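Local structure of DNA ligase D 3'-phosphoesterase domain-containing protein (Methanocella paludicola, 5DMP) at residues 35-40 with 113-118. The protein probably acts as a 3'-phosphoesterase that trims DNA ends during archaeal non-homologous end joining. Sequence-based numbering, arbitrary orientation.
Sequences KGPSLD and KKLKGS
The isobutyl group of L115 reaches across from 113-118 to 35-40, setting CD1 against the P37 ring and CD2 between that ring and L39. CD1 settles on the proline, 3.7 Å from CB of P37 and 3.9 Å from its CG. CD2 also lies near the ring, and it alone meets L39, methyl to methyl, with CD2 of L115 3.8 Å from CD2 of L39. Both leucines carry CG trans to their carbonyl carbon (chi1 -60° for L115, -58° for L39), a rotation that brings each branched end toward the other loop. Contacts are most numerous at the buried P37–L115 pair, where two ring carbons face both methyls and I8 of strand 5-12 touches both residues. The L39 side is looser, a single methyl pair on a partly exposed residue. Helix 148-151 borders both, E149 at P37 and I148 at L39. The CA–CB bond of S38 points away from 113-118, and its OG accepts from N of D40 (3.2 Å) in an ST turn, while OD2 of D78 accepts from N of L115. Two loops of the 3'-phosphoesterase domain thus meet beside its antiparallel sheet through a small apolar contact, consistent with hydrophobic burial rather than directional bonds.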
ATOM      1  N   LYS A  35       5.902  -7.252   5.083  1.00 33.60           N
ATOM      2  CA  LYS A  35       6.976  -6.455   5.740  1.00 36.49           C
ATOM      3  C   LYS A  35       6.815  -4.953   5.449  1.00 37.60           C
ATOM      4  O   LYS A  35       7.635  -4.094   5.853  1.00 35.60           O
ATOM      5  CB  LYS A  35       8.360  -6.873   5.208  1.00 40.54           C
ATOM      6  CG  LYS A  35       8.778  -8.325   5.532  1.00 48.26           C
ATOM      7  CD  LYS A  35      10.307  -8.494   5.456  1.00 55.69           C
ATOM      8  CE  LYS A  35      11.000  -7.635   6.534  1.00 63.01           C
ATOM      9  NZ  LYS A  35      12.366  -7.037   6.263  1.00 73.67           N
ATOM     10  N   GLY A  36       5.725  -4.609   4.793  1.00 32.12           N
ATOM     11  CA  GLY A  36       5.530  -3.156   4.511  1.00 31.05           C
ATOM     12  C   GLY A  36       6.377  -2.628   3.350  1.00 33.15           C
ATOM     13  O   GLY A  36       7.194  -3.391   2.736  1.00 34.66           O
ATOM     14  N   PRO A  37       6.185  -1.339   2.974  1.00 28.77           N
ATOM     15  CA  PRO A  37       6.878  -0.784   1.831  1.00 28.85           C
ATOM     16  C   PRO A  37       8.358  -0.629   2.177  1.00 30.64           C
ATOM     17  O   PRO A  37       8.700  -0.543   3.382  1.00 33.05           O
ATOM     18  CB  PRO A  37       6.264   0.607   1.670  1.00 28.42           C
ATOM     19  CG  PRO A  37       5.712   0.948   3.023  1.00 28.77           C
ATOM     20  CD  PRO A  37       5.241  -0.362   3.610  1.00 28.85           C
ATOM     21  N   SER A  38       9.182  -0.637   1.145  1.00 29.56           N
ATOM     22  CA  SER A  38      10.581  -0.266   1.340  1.00 33.29           C
ATOM     23  C   SER A  38      10.865   0.931   0.444  1.00 32.64           C
ATOM     24  O   SER A  38      10.367   1.014  -0.705  1.00 32.84           O
ATOM     25  CB  SER A  38      11.507  -1.478   1.042  1.00 31.52           C
ATOM     26  OG  SER A  38      12.873  -1.052   1.035  1.00 30.63           O
ATOM     27  N   LEU A  39      11.715   1.862   0.930  1.00 28.95           N
ATOM     28  CA  LEU A  39      12.154   3.006   0.107  1.00 28.57           C
ATOM     29  C   LEU A  39      13.239   2.619  -0.867  1.00 28.00           C
ATOM     30  O   LEU A  39      13.572   3.406  -1.771  1.00 28.31           O
ATOM     31  CB  LEU A  39      12.738   4.121   1.039  1.00 29.76           C
ATOM     32  CG  LEU A  39      11.755   4.625   2.088  1.00 38.68           C
ATOM     33  CD1 LEU A  39      12.404   5.666   3.045  1.00 35.40           C
ATOM     34  CD2 LEU A  39      10.541   5.221   1.370  1.00 35.78           C
ATOM     35  N   ASP A  40      13.826   1.413  -0.690  1.00 28.63           N
ATOM     36  CA  ASP A  40      14.990   0.973  -1.505  1.00 31.18           C
ATOM     37  C   ASP A  40      14.503   0.224  -2.747  1.00 29.28           C
ATOM     38  O   ASP A  40      13.838  -0.785  -2.584  1.00 31.38           O
ATOM     39  CB  ASP A  40      15.832   0.029  -0.631  1.00 32.85           C
ATOM     40  CG  ASP A  40      17.113  -0.432  -1.313  1.00 36.11           C
ATOM     41  OD1 ASP A  40      17.261  -0.330  -2.545  1.00 34.22           O
ATOM     42  OD2 ASP A  40      17.997  -0.875  -0.559  1.00 36.91           O
ATOM     43  N   LYS A 113       2.211  10.910   3.100  1.00 31.62           N
ATOM     44  CA  LYS A 113       3.016  11.612   4.086  1.00 32.67           C
ATOM     45  C   LYS A 113       4.292  10.833   4.351  1.00 35.13           C
ATOM     46  O   LYS A 113       5.320  11.445   4.694  1.00 39.21           O
ATOM     47  CB  LYS A 113       2.262  11.813   5.407  1.00 37.89           C
ATOM     48  CG  LYS A 113       0.893  12.476   5.224  1.00 43.86           C
ATOM     49  CD  LYS A 113       0.991  13.962   4.885  1.00 58.63           C
ATOM     50  CE  LYS A 113       0.589  14.821   6.083  1.00 67.93           C
ATOM     51  NZ  LYS A 113       1.228  16.155   5.948  1.00 73.17           N
ATOM     52  N   LYS A 114       4.259   9.512   4.202  1.00 28.77           N
ATOM     53  CA  LYS A 114       5.453   8.723   4.465  1.00 28.23           C
ATOM     54  C   LYS A 114       6.128   8.262   3.176  1.00 35.25           C
ATOM     55  O   LYS A 114       7.383   8.249   3.072  1.00 35.49           O
ATOM     56  CB  LYS A 114       5.209   7.544   5.395  1.00 29.56           C
ATOM     57  CG  LYS A 114       4.696   7.993   6.815  1.00 29.31           C
ATOM     58  CD  LYS A 114       4.433   6.780   7.675  1.00 29.95           C
ATOM     59  CE  LYS A 114       3.823   7.194   9.050  1.00 26.18           C
ATOM     60  NZ  LYS A 114       3.384   5.975   9.787  1.00 27.11           N
ATOM     61  N   LEU A 115       5.318   7.830   2.220  1.00 28.43           N
ATOM     62  CA  LEU A 115       5.795   7.421   0.890  1.00 27.46           C
ATOM     63  C   LEU A 115       5.469   8.486  -0.112  1.00 30.20           C
ATOM     64  O   LEU A 115       4.318   8.963  -0.197  1.00 29.89           O
ATOM     65  CB  LEU A 115       5.112   6.097   0.470  1.00 28.91           C
ATOM     66  CG  LEU A 115       5.249   4.813   1.267  1.00 31.05           C
ATOM     67  CD1 LEU A 115       4.760   3.676   0.376  1.00 28.73           C
ATOM     68  CD2 LEU A 115       6.754   4.633   1.637  1.00 33.37           C
ATOM     69  N   LYS A 116       6.474   8.933  -0.860  1.00 28.72           N
ATOM     70  CA  LYS A 116       6.235   9.972  -1.869  1.00 31.49           C
ATOM     71  C   LYS A 116       7.127   9.685  -2.983  1.00 36.69           C
ATOM     72  O   LYS A 116       8.302  10.075  -2.953  1.00 40.61           O
ATOM     73  CB  LYS A 116       6.670  11.398  -1.448  1.00 39.84           C
ATOM     74  CG  LYS A 116       6.370  11.910  -0.075  1.00 50.92           C
ATOM     75  CD  LYS A 116       6.609  13.438  -0.095  1.00 58.40           C
ATOM     76  CE  LYS A 116       6.576  14.029   1.317  1.00 64.92           C
ATOM     77  NZ  LYS A 116       5.178  14.201   1.815  1.00 59.39           N
ATOM     78  N   GLY A 117       6.612   9.067  -4.006  1.00 27.27           N
ATOM     79  CA  GLY A 117       7.481   8.806  -5.169  1.00 26.51           C
ATOM     80  C   GLY A 117       6.965   7.609  -5.936  1.00 27.03           C
ATOM     81  O   GLY A 117       5.844   7.128  -5.667  1.00 26.11           O
ATOM     82  N   SER A 118       7.734   7.187  -6.935  1.00 24.27           N
ATOM     83  CA  SER A 118       7.278   6.166  -7.868  1.00 25.39           C
ATOM     84  C   SER A 118       7.430   4.748  -7.326  1.00 29.54           C
ATOM     85  O   SER A 118       8.506   4.394  -6.823  1.00 27.31           O
ATOM     86  CB  SER A 118       8.013   6.375  -9.202  1.00 28.86           C
ATOM     87  OG  SER A 118       9.402   6.298  -8.934  1.00 27.52           O
TER